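Local coordinates for lipoate-protein ligase 1 (Plasmodium falciparum, PDB 5T8U), which belongs to the lipoyl protein ligase A/B family and holds a molecule of lipoic acid in a pocket of its catalytic domain, at residues N21-N30 with V87-G95; N52-R63 with D102-N113. All coordinates share one frame; numbering follows the deposited sequence.

Contact 1: residues N21-N30 with V87-G95; sequences NIHFNLSLEN and VLVARRFTG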
loop_
_atom_site.group_PDB
_atom_site.type_symbol
_atom_site.label_atom_id
_atom_site.label_comp_id
_atom_site.label_asym_id
_atom_site.label_seq_id
_atom_site.Cartn_x
_atom_site.Cartn_y
_atom_site.Cartn_z
ATOM N N ASN A 21 0.851 6.941 -14.999
ATOM C CA ASN A 21 1.432 7.912 -14.081
ATOM C C ASN A 21 1.150 7.477 -12.649
ATOM O O ASN A 21 -0.001 7.202 -12.294
ATOM C CB ASN A 21 0.869 9.310 -14.332
ATOM C CG ASN A 21 1.418 10.342 -13.365
ATOM O OD1 ASN A 21 0.842 10.580 -12.304
ATOM N ND2 ASN A 21 2.539 10.956 -13.725
ATOM N N ILE A 22 2.203 7.417 -11.831
ATOM C CA ILE A 22 2.057 6.915 -10.466
ATOM C C ILE A 22 1.081 7.781 -9.678
ATOM O O ILE A 22 0.241 7.268 -8.927
ATOM C CB ILE A 22 3.432 6.829 -9.775
ATOM C CG1 ILE A 22 3.292 6.294 -8.345
ATOM C CG2 ILE A 22 4.130 8.188 -9.758
ATOM C CD1 ILE A 22 2.692 4.902 -8.256
ATOM N N HIS A 23 1.170 9.104 -9.832
ATOM C CA HIS A 23 0.268 9.992 -9.106
ATOM C C HIS A 23 -1.167 9.826 -9.584
ATOM O O HIS A 23 -2.104 9.834 -8.777
ATOM C CB HIS A 23 0.720 11.443 -9.263
ATOM C CG HIS A 23 2.138 11.680 -8.850
ATOM N ND1 HIS A 23 3.001 12.477 -9.572
ATOM C CD2 HIS A 23 2.845 11.225 -7.789
ATOM C CE1 HIS A 23 4.179 12.502 -8.973
ATOM N NE2 HIS A 23 4.110 11.749 -7.889
ATOM N N PHE A 24 -1.357 9.670 -10.895
ATOM C CA PHE A 24 -2.698 9.503 -11.441
ATOM C C PHE A 24 -3.342 8.224 -10.921
ATOM O O PHE A 24 -4.471 8.239 -10.415
ATOM C CB PHE A 24 -2.635 9.496 -12.970
ATOM C CG PHE A 24 -3.970 9.660 -13.633
ATOM C CD1 PHE A 24 -4.453 10.920 -13.942
ATOM C CD2 PHE A 24 -4.742 8.556 -13.948
ATOM C CE1 PHE A 24 -5.680 11.076 -14.551
ATOM C CE2 PHE A 24 -5.971 8.705 -14.560
ATOM C CZ PHE A 24 -6.441 9.968 -14.860
ATOM N N ASN A 25 -2.627 7.101 -11.029
ATOM C CA ASN A 25 -3.184 5.824 -10.594
ATOM C C ASN A 25 -3.375 5.785 -9.084
ATOM O O ASN A 25 -4.337 5.184 -8.593
ATOM C CB ASN A 25 -2.284 4.674 -11.044
ATOM C CG ASN A 25 -2.263 4.507 -12.548
ATOM O OD1 ASN A 25 -3.243 4.807 -13.229
ATOM N ND2 ASN A 25 -1.145 4.020 -13.075
ATOM N N LEU A 26 -2.466 6.402 -8.326
ATOM C CA LEU A 26 -2.669 6.500 -6.885
ATOM C C LEU A 26 -3.905 7.330 -6.559
ATOM O O LEU A 26 -4.619 7.029 -5.595
ATOM C CB LEU A 26 -1.430 7.096 -6.214
ATOM C CG LEU A 26 -0.230 6.158 -6.057
ATOM C CD1 LEU A 26 1.005 6.939 -5.640
ATOM C CD2 LEU A 26 -0.520 5.056 -5.048
ATOM N N SER A 27 -4.178 8.369 -7.353
ATOM C CA SER A 27 -5.398 9.144 -7.156
ATOM C C SER A 27 -6.633 8.305 -7.465
ATOM O O SER A 27 -7.641 8.389 -6.753
ATOM C CB SER A 27 -5.367 10.400 -8.026
ATOM O OG SER A 27 -4.209 11.170 -7.757
ATOM N N LEU A 28 -6.576 7.495 -8.525
ATOM C CA LEU A 28 -7.664 6.560 -8.801
ATOM C C LEU A 28 -7.886 5.624 -7.620
ATOM O O LEU A 28 -9.014 5.459 -7.144
ATOM C CB LEU A 28 -7.358 5.756 -10.066
ATOM C CG LEU A 28 -7.467 6.485 -11.405
ATOM C CD1 LEU A 28 -6.879 5.630 -12.517
ATOM C CD2 LEU A 28 -8.915 6.839 -11.719
ATOM N N GLU A 29 -6.811 4.996 -7.139
ATOM C CA GLU A 29 -6.907 4.078 -6.009
ATOM C C GLU A 29 -7.555 4.751 -4.805
ATOM O O GLU A 29 -8.489 4.210 -4.199
ATOM C CB GLU A 29 -5.509 3.570 -5.657
ATOM C CG GLU A 29 -5.467 2.522 -4.568
ATOM C CD GLU A 29 -4.049 2.146 -4.195
ATOM O OE1 GLU A 29 -3.209 3.060 -4.055
ATOM O OE2 GLU A 29 -3.770 0.938 -4.054
ATOM N N ASN A 30 -7.067 5.941 -4.442
ATOM C CA ASN A 30 -7.627 6.645 -3.294
ATOM C C ASN A 30 -9.087 7.010 -3.522
ATOM O O ASN A 30 -9.879 7.020 -2.573
ATOM C CB ASN A 30 -6.807 7.901 -2.998
ATOM C CG ASN A 30 -7.105 8.478 -1.629
ATOM O OD1 ASN A 30 -7.499 7.758 -0.712
ATOM N ND2 ASN A 30 -6.922 9.785 -1.484
ATOM N N VAL A 87 13.142 10.127 -12.953
ATOM C CA VAL A 87 12.230 9.202 -12.288
ATOM C C VAL A 87 11.292 10.005 -11.400
ATOM O O VAL A 87 11.724 10.915 -10.679
ATOM C CB VAL A 87 13.005 8.147 -11.473
ATOM C CG1 VAL A 87 12.055 7.285 -10.641
ATOM C CG2 VAL A 87 13.837 7.271 -12.400
ATOM N N LEU A 88 10.006 9.673 -11.452
ATOM C CA LEU A 88 9.013 10.360 -10.642
ATOM C C LEU A 88 9.065 9.855 -9.205
ATOM O O LEU A 88 9.495 8.732 -8.935
ATOM C CB LEU A 88 7.613 10.154 -11.222
ATOM C CG LEU A 88 7.428 10.639 -12.664
ATOM C CD1 LEU A 88 6.053 10.258 -13.193
ATOM C CD2 LEU A 88 7.638 12.144 -12.759
ATOM N N VAL A 89 8.631 10.706 -8.280
ATOM C CA VAL A 89 8.651 10.408 -6.853
ATOM C C VAL A 89 7.239 10.556 -6.311
ATOM O O VAL A 89 6.502 11.465 -6.712
ATOM C CB VAL A 89 9.631 11.332 -6.099
ATOM C CG1 VAL A 89 9.600 11.057 -4.599
ATOM C CG2 VAL A 89 11.044 11.161 -6.643
ATOM N N ALA A 90 6.860 9.662 -5.400
ATOM C CA ALA A 90 5.527 9.697 -4.821
ATOM C C ALA A 90 5.561 9.117 -3.414
ATOM O O ALA A 90 6.474 8.375 -3.045
ATOM C CB ALA A 90 4.520 8.931 -5.686
ATOM N N ARG A 91 4.546 9.477 -2.633
ATOM C CA ARG A 91 4.344 8.948 -1.291
ATOM C C ARG A 91 2.927 8.401 -1.213
ATOM O O ARG A 91 1.961 9.148 -1.403
ATOM C CB ARG A 91 4.569 10.028 -0.226
ATOM C CG ARG A 91 4.239 9.590 1.201
ATOM C CD ARG A 91 4.345 10.756 2.172
ATOM N NE ARG A 91 5.705 11.292 2.244
ATOM C CZ ARG A 91 6.621 10.927 3.137
ATOM N NH1 ARG A 91 6.347 10.014 4.060
ATOM N NH2 ARG A 91 7.825 11.480 3.105
ATOM N N ARG A 92 2.806 7.107 -0.939
ATOM C CA ARG A 92 1.504 6.466 -0.874
ATOM C C ARG A 92 0.894 6.641 0.515
ATOM O O ARG A 92 1.520 7.159 1.444
ATOM C CB ARG A 92 1.620 4.984 -1.231
ATOM C CG ARG A 92 2.621 4.214 -0.387
ATOM C CD ARG A 92 2.674 2.747 -0.772
ATOM N NE ARG A 92 3.566 1.995 0.108
ATOM C CZ ARG A 92 4.874 1.844 -0.087
ATOM N NH1 ARG A 92 5.593 1.144 0.779
ATOM N NH2 ARG A 92 5.468 2.387 -1.141
ATOM N N PHE A 93 -0.356 6.201 0.649
ATOM C CA PHE A 93 -1.095 6.326 1.898
ATOM C C PHE A 93 -0.932 5.121 2.813
ATOM O O PHE A 93 -1.364 5.180 3.969
ATOM C CB PHE A 93 -2.584 6.541 1.605
ATOM C CG PHE A 93 -2.877 7.805 0.843
ATOM C CD1 PHE A 93 -2.354 9.017 1.259
ATOM C CD2 PHE A 93 -3.668 7.777 -0.296
ATOM C CE1 PHE A 93 -2.620 10.181 0.559
ATOM C CE2 PHE A 93 -3.935 8.937 -1.001
ATOM C CZ PHE A 93 -3.411 10.139 -0.572
ATOM N N THR A 94 -0.324 4.041 2.334
ATOM C CA THR A 94 -0.110 2.847 3.132
ATOM C C THR A 94 1.305 2.852 3.707
ATOM O O THR A 94 2.118 3.737 3.428
ATOM C CB THR A 94 -0.344 1.588 2.291
ATOM O OG1 THR A 94 0.602 1.546 1.217
ATOM C CG2 THR A 94 -1.752 1.571 1.724
ATOM N N GLY A 95 1.599 1.841 4.524
ATOM C CA GLY A 95 2.927 1.662 5.068
ATOM C C GLY A 95 3.815 0.846 4.145
ATOM O O GLY A 95 3.445 0.480 3.030
#
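The methyl of Ala90 is the apolar centre, met by Ile22, His23 and, one turn further along the helix, Leu26. Ile22 CG1 reaches Ala90 CB at 3.9 Å, its chi1 of -180° swinging that branch away from the backbone N, and Leu26 CD1 closes on the same methyl at 4.0 Å. The third neighbour is the His23 ring, whose CD2 edge lies 3.5 Å from Ala90 CB while Ile22 CG2 lies over the rim of one of its faces. Further out, the side chains of Asn21 and Leu88 cross at about a right angle, with Asn21 ND2 3.6 Å from Leu88 CD1; Asn30 runs nearly perpendicular to Phe93, amide and ring planes 50° apart. At the polar edge, His23 NE2 donates to Val89 O (2.7 Å, N-H...O angle 157°); the acceptor lies in the imidazole plane, which would restrain the ring's rotation, though NE2 is tilted from the carbonyl plane. Asn21 OD1 caps the helix start, taking the N-H of Phe24 at 2.8 Å on a lone pair. Arg92 turns its guanidinium away from the helix and grips Gly95 O side-on through NE and NH1, while NH1 also bonds to Gly97 O, its strongest polar partner. An N-capped helix thus packs on edge strand 88-90 of the small three-stranded sheet, beside the lipoic acid pocket.

Contact 2: residues N52-R63 with D102-N113; sequences NEPILFLWRNNR and DLGNVCFTFLNN. With LPA (lipoic acid), chain C.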
loop_
_atom_site.group_PDB
_atom_site.type_symbol
_atom_site.label_atom_id
_atom_site.label_comp_id
_atom_site.label_asym_id
_atom_site.label_seq_id
_atom_site.Cartn_x
_atom_site.Cartn_y
_atom_site.Cartn_z
ATOM N N ASN A 52 -20.959 -3.186 -2.070
ATOM C CA ASN A 52 -20.402 -3.854 -0.899
ATOM C C ASN A 52 -19.606 -5.101 -1.270
ATOM O O ASN A 52 -19.287 -5.894 -0.375
ATOM C CB ASN A 52 -21.534 -4.226 0.075
ATOM C CG ASN A 52 -21.023 -4.634 1.442
ATOM O OD1 ASN A 52 -19.882 -4.347 1.803
ATOM N ND2 ASN A 52 -21.872 -5.307 2.213
ATOM N N GLU A 53 -19.266 -5.301 -2.535
ATOM C CA GLU A 53 -18.675 -6.534 -3.030
ATOM C C GLU A 53 -17.187 -6.351 -3.290
ATOM O O GLU A 53 -16.664 -5.234 -3.259
ATOM C CB GLU A 53 -19.392 -6.971 -4.309
ATOM C CG GLU A 53 -20.849 -7.343 -4.117
ATOM C CD GLU A 53 -21.025 -8.651 -3.374
ATOM O OE1 GLU A 53 -21.300 -8.613 -2.156
ATOM O OE2 GLU A 53 -20.883 -9.719 -4.006
ATOM N N PRO A 54 -16.462 -7.440 -3.555
ATOM C CA PRO A 54 -15.018 -7.324 -3.786
ATOM C C PRO A 54 -14.689 -6.540 -5.048
ATOM O O PRO A 54 -15.468 -6.491 -6.002
ATOM C CB PRO A 54 -14.558 -8.782 -3.912
ATOM C CG PRO A 54 -15.635 -9.592 -3.276
ATOM C CD PRO A 54 -16.900 -8.847 -3.538
ATOM N N ILE A 55 -13.504 -5.928 -5.040
ATOM C CA ILE A 55 -12.978 -5.194 -6.185
ATOM C C ILE A 55 -11.537 -5.616 -6.421
ATOM O O ILE A 55 -10.750 -5.732 -5.474
ATOM C CB ILE A 55 -13.049 -3.666 -5.976
ATOM C CG1 ILE A 55 -14.505 -3.217 -5.897
ATOM C CG2 ILE A 55 -12.299 -2.928 -7.093
ATOM C CD1 ILE A 55 -14.696 -1.733 -5.668
ATOM N N LEU A 56 -11.194 -5.833 -7.689
ATOM C CA LEU A 56 -9.814 -5.991 -8.124
ATOM C C LEU A 56 -9.503 -4.893 -9.128
ATOM O O LEU A 56 -10.212 -4.751 -10.126
ATOM C CB LEU A 56 -9.573 -7.366 -8.753
ATOM C CG LEU A 56 -8.251 -7.525 -9.513
ATOM C CD1 LEU A 56 -7.060 -7.220 -8.616
ATOM C CD2 LEU A 56 -8.136 -8.923 -10.094
ATOM N N PHE A 57 -8.449 -4.123 -8.868
ATOM C CA PHE A 57 -8.062 -3.007 -9.722
ATOM C C PHE A 57 -6.616 -3.194 -10.158
ATOM O O PHE A 57 -5.720 -3.296 -9.314
ATOM C CB PHE A 57 -8.244 -1.675 -8.991
ATOM C CG PHE A 57 -7.613 -0.504 -9.691
ATOM C CD1 PHE A 57 -7.843 -0.282 -11.037
ATOM C CD2 PHE A 57 -6.802 0.383 -8.998
ATOM C CE1 PHE A 57 -7.269 0.794 -11.685
ATOM C CE2 PHE A 57 -6.227 1.465 -9.642
ATOM C CZ PHE A 57 -6.462 1.669 -10.988
ATOM N N LEU A 58 -6.393 -3.231 -11.469
ATOM C CA LEU A 58 -5.076 -3.488 -12.037
ATOM C C LEU A 58 -4.537 -2.227 -12.696
ATOM O O LEU A 58 -5.282 -1.493 -13.352
ATOM C CB LEU A 58 -5.142 -4.630 -13.052
ATOM C CG LEU A 58 -5.413 -5.994 -12.415
ATOM C CD1 LEU A 58 -6.139 -6.921 -13.378
ATOM C CD2 LEU A 58 -4.107 -6.616 -11.951
ATOM N N TRP A 59 -3.241 -1.975 -12.520
ATOM C CA TRP A 59 -2.651 -0.744 -13.028
ATOM C C TRP A 59 -1.140 -0.897 -13.093
ATOM O O TRP A 59 -0.549 -1.708 -12.378
ATOM C CB TRP A 59 -3.039 0.461 -12.160
ATOM C CG TRP A 59 -2.956 0.218 -10.671
ATOM C CD1 TRP A 59 -3.718 -0.645 -9.934
ATOM C CD2 TRP A 59 -2.077 0.865 -9.740
ATOM N NE1 TRP A 59 -3.361 -0.584 -8.611
ATOM C CE2 TRP A 59 -2.358 0.337 -8.464
ATOM C CE3 TRP A 59 -1.078 1.836 -9.861
ATOM C CZ2 TRP A 59 -1.677 0.745 -7.320
ATOM C CZ3 TRP A 59 -0.406 2.243 -8.721
ATOM C CH2 TRP A 59 -0.707 1.696 -7.469
ATOM N N ARG A 60 -0.522 -0.109 -13.968
ATOM C CA ARG A 60 0.923 -0.103 -14.138
ATOM C C ARG A 60 1.422 1.334 -14.128
ATOM O O ARG A 60 0.684 2.265 -14.456
ATOM C CB ARG A 60 1.338 -0.797 -15.443
ATOM C CG ARG A 60 0.984 -2.275 -15.500
ATOM C CD ARG A 60 0.887 -2.766 -16.936
ATOM N NE ARG A 60 2.156 -2.654 -17.651
ATOM C CZ ARG A 60 2.301 -2.861 -18.956
ATOM N NH1 ARG A 60 1.254 -3.190 -19.702
ATOM N NH2 ARG A 60 3.494 -2.738 -19.519
ATOM N N ASN A 61 2.685 1.505 -13.744
ATOM C CA ASN A 61 3.291 2.823 -13.639
ATOM C C ASN A 61 4.664 2.813 -14.293
ATOM O O ASN A 61 5.367 1.798 -14.285
ATOM C CB ASN A 61 3.424 3.270 -12.178
ATOM C CG ASN A 61 2.190 2.960 -11.361
ATOM O OD1 ASN A 61 1.212 3.706 -11.379
ATOM N ND2 ASN A 61 2.232 1.852 -10.632
ATOM N N ASN A 62 5.038 3.957 -14.853
ATOM C CA ASN A 62 6.351 4.116 -15.462
ATOM C C ASN A 62 7.397 4.259 -14.355
ATOM O O ASN A 62 7.122 4.059 -13.168
ATOM C CB ASN A 62 6.342 5.306 -16.420
ATOM C CG ASN A 62 6.701 4.912 -17.841
ATOM O OD1 ASN A 62 7.563 4.061 -18.062
ATOM N ND2 ASN A 62 6.036 5.526 -18.812
ATOM N N ARG A 63 8.620 4.615 -14.744
ATOM C CA ARG A 63 9.739 4.658 -13.810
ATOM C C ARG A 63 9.419 5.572 -12.633
ATOM O O ARG A 63 9.258 6.784 -12.804
ATOM C CB ARG A 63 10.996 5.129 -14.542
ATOM C CG ARG A 63 11.359 4.236 -15.726
ATOM C CD ARG A 63 12.607 4.694 -16.466
ATOM N NE ARG A 63 12.353 5.858 -17.315
ATOM C CZ ARG A 63 12.887 7.066 -17.148
ATOM N NH1 ARG A 63 13.735 7.314 -16.158
ATOM N NH2 ARG A 63 12.574 8.041 -17.992
ATOM N N ASP A 102 8.154 0.303 -12.780
ATOM C CA ASP A 102 8.247 0.594 -14.203
ATOM C C ASP A 102 7.261 -0.319 -14.922
ATOM O O ASP A 102 6.540 -1.099 -14.295
ATOM C CB ASP A 102 9.680 0.426 -14.724
ATOM C CG ASP A 102 10.158 -1.014 -14.689
ATOM O OD1 ASP A 102 9.353 -1.917 -14.384
ATOM O OD2 ASP A 102 11.354 -1.245 -14.966
ATOM N N LEU A 103 7.240 -0.225 -16.250
ATOM C CA LEU A 103 6.293 -1.012 -17.028
ATOM C C LEU A 103 6.563 -2.510 -16.955
ATOM O O LEU A 103 5.737 -3.292 -17.438
ATOM C CB LEU A 103 6.307 -0.545 -18.484
ATOM C CG LEU A 103 5.857 0.903 -18.696
ATOM C CD1 LEU A 103 6.056 1.324 -20.142
ATOM C CD2 LEU A 103 4.402 1.092 -18.285
ATOM N N GLY A 104 7.679 -2.927 -16.363
ATOM C CA GLY A 104 7.964 -4.335 -16.194
ATOM C C GLY A 104 7.294 -4.987 -15.008
ATOM O O GLY A 104 7.554 -6.163 -14.738
ATOM N N ASN A 105 6.439 -4.264 -14.287
ATOM C CA ASN A 105 5.764 -4.806 -13.118
ATOM C C ASN A 105 4.308 -4.369 -13.122
ATOM O O ASN A 105 3.961 -3.305 -13.643
ATOM C CB ASN A 105 6.443 -4.367 -11.808
ATOM C CG ASN A 105 6.191 -2.908 -11.474
ATOM O OD1 ASN A 105 6.971 -2.031 -11.846
ATOM N ND2 ASN A 105 5.105 -2.644 -10.757
ATOM N N VAL A 106 3.463 -5.208 -12.534
ATOM C CA VAL A 106 2.040 -4.945 -12.421
ATOM C C VAL A 106 1.738 -4.518 -10.990
ATOM O O VAL A 106 2.481 -4.815 -10.050
ATOM C CB VAL A 106 1.205 -6.186 -12.820
ATOM C CG1 VAL A 106 -0.286 -5.862 -12.861
ATOM C CG2 VAL A 106 1.669 -6.728 -14.167
ATOM N N CYS A 107 0.633 -3.796 -10.824
ATOM C CA CYS A 107 0.151 -3.368 -9.517
ATOM C C CYS A 107 -1.304 -3.788 -9.370
ATOM O O CYS A 107 -2.135 -3.475 -10.230
ATOM C CB CYS A 107 0.278 -1.850 -9.332
ATOM S SG CYS A 107 1.973 -1.220 -9.343
ATOM N N PHE A 108 -1.602 -4.486 -8.276
ATOM C CA PHE A 108 -2.942 -4.968 -7.983
ATOM C C PHE A 108 -3.469 -4.290 -6.726
ATOM O O PHE A 108 -2.707 -3.972 -5.807
ATOM C CB PHE A 108 -2.957 -6.493 -7.796
ATOM C CG PHE A 108 -2.160 -6.969 -6.613
ATOM C CD1 PHE A 108 -2.755 -7.101 -5.369
ATOM C CD2 PHE A 108 -0.820 -7.289 -6.744
ATOM C CE1 PHE A 108 -2.027 -7.542 -4.276
ATOM C CE2 PHE A 108 -0.087 -7.730 -5.656
ATOM C CZ PHE A 108 -0.692 -7.857 -4.421
ATOM N N THR A 109 -4.782 -4.075 -6.693
ATOM C CA THR A 109 -5.443 -3.437 -5.557
ATOM C C THR A 109 -6.738 -4.186 -5.278
ATOM O O THR A 109 -7.686 -4.107 -6.065
ATOM C CB THR A 109 -5.720 -1.959 -5.834
ATOM O OG1 THR A 109 -4.489 -1.283 -6.117
ATOM C CG2 THR A 109 -6.399 -1.297 -4.635
ATOM N N PHE A 110 -6.773 -4.912 -4.164
ATOM C CA PHE A 110 -7.986 -5.572 -3.705
ATOM C C PHE A 110 -8.706 -4.669 -2.711
ATOM O O PHE A 110 -8.095 -4.182 -1.753
ATOM C CB PHE A 110 -7.663 -6.913 -3.045
ATOM C CG PHE A 110 -7.117 -7.944 -3.988
ATOM C CD1 PHE A 110 -7.970 -8.717 -4.759
ATOM C CD2 PHE A 110 -5.753 -8.153 -4.091
ATOM C CE1 PHE A 110 -7.470 -9.672 -5.623
ATOM C CE2 PHE A 110 -5.249 -9.109 -4.954
ATOM C CZ PHE A 110 -6.110 -9.868 -5.721
ATOM N N LEU A 111 -9.997 -4.444 -2.941
ATOM C CA LEU A 111 -10.846 -3.735 -1.992
ATOM C C LEU A 111 -11.939 -4.682 -1.525
ATOM O O LEU A 111 -12.550 -5.380 -2.343
ATOM C CB LEU A 111 -11.465 -2.477 -2.607
ATOM C CG LEU A 111 -10.507 -1.512 -3.304
ATOM C CD1 LEU A 111 -11.268 -0.308 -3.824
ATOM C CD2 LEU A 111 -9.397 -1.074 -2.364
ATOM N N ASN A 112 -12.181 -4.712 -0.215
ATOM C CA ASN A 112 -13.164 -5.627 0.347
ATOM C C ASN A 112 -13.923 -4.949 1.478
ATOM O O ASN A 112 -13.510 -3.914 2.003
ATOM C CB ASN A 112 -12.504 -6.914 0.858
ATOM C CG ASN A 112 -11.872 -7.725 -0.254
ATOM O OD1 ASN A 112 -10.744 -7.457 -0.669
ATOM N ND2 ASN A 112 -12.595 -8.727 -0.741
ATOM N N ASN A 113 -15.058 -5.553 1.839
ATOM C CA ASN A 113 -15.825 -5.078 2.985
ATOM C C ASN A 113 -15.105 -5.386 4.291
ATOM O O ASN A 113 -15.102 -4.567 5.217
ATOM C CB ASN A 113 -17.217 -5.710 2.975
ATOM C CG ASN A 113 -18.029 -5.359 4.206
ATOM O OD1 ASN A 113 -17.782 -4.345 4.859
ATOM N ND2 ASN A 113 -19.005 -6.200 4.528
HETATM C C1 LPA C . 6.879 -3.678 0.801
HETATM O O1 LPA C . 7.672 -4.488 0.253
HETATM C C2 LPA C . 5.490 -3.453 0.211
HETATM O O2 LPA C . 7.232 -3.056 1.838
HETATM C C3 LPA C . 5.627 -2.732 -1.128
HETATM C C4 LPA C . 4.273 -2.177 -1.564
HETATM C C5 LPA C . 4.490 -1.212 -2.728
HETATM C C6 LPA C . 3.288 -0.581 -3.086
HETATM S S6 LPA C . 3.595 0.727 -3.839
HETATM C C7 LPA C . 2.257 -1.717 -4.335
HETATM C C8 LPA C . 1.575 -0.777 -5.427
HETATM S S8 LPA C . 2.147 0.931 -5.090
HETATM O O HOH W 1 -11.044 -8.158 -3.772
HETATM O O HOH W 2 9.627 1.475 -18.130
#
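Two neighbouring antiparallel strands of the large mixed sheet in the catalytic domain, 55-59 and 105-112, meet here, and their Trp59 and Cys107 line the lipoic acid pocket. Ile55 with Leu111, Phe57 with Thr109 and Trp59 with Cys107 are the hydrogen-bonded pairs; Ile55 N donates to Leu111 O at 2.9 Å, whereas the bond from Thr109 N to Phe57 O is weak. On the face bearing Leu56 and Leu58, Leu56 CD1 sits over the Phe110 ring in a CH-pi contact, 4.2 Å from its centroid, while Leu58 CD2 packs against Val106 CG1. On the opposite face lies Trp59. Its chi1 of 44° places CG between the backbone N and carbonyl carbon and lays the indole across Cys107, whose CB stands 3.6 Å from the centroid of the six-membered ring. Cys107 SG lies above the same ring in a sulfur-aromatic contact. Trp59 NE1 donates to Thr109 OG1 at 2.8 Å, close to the indole plane, and that hydroxyl has a second partner in Glu29. At the far rim of the indole, Trp59 CH2 approaches S8 of lipoic acid at 3.8 Å. Beyond the strands, Arg60 NH2 reaches a lone pair of Leu103 O at 3.1 Å, in the type I turn from Asp102 to Asn105. Packing against Cys107 and the NE1 bond probably restrain the indole, whose benzene ring meets the dithiolane end of the ligand.

Overall arrangement
From the N terminus the chain passes through strand 13-17 into helix 22-34, which supplies the first half of contact 1, and then through strand 55-59, the first half of contact 2. Contact 1 closes when the chain arrives at 87-95, and contact 2 closes later at 102-113, so the two loops cross instead of nesting. Contact 1 joins the helix to the small three-stranded sheet; contact 2 pairs neighbouring strands inside the large sheet. Their centres lie about 12 Å apart, and the helix bridges them: Asn25 makes a probable hydrogen bond to Asn61, and Glu29, one turn on, also reaches the large sheet. Both contacts border the lipoic acid pocket within the catalytic domain.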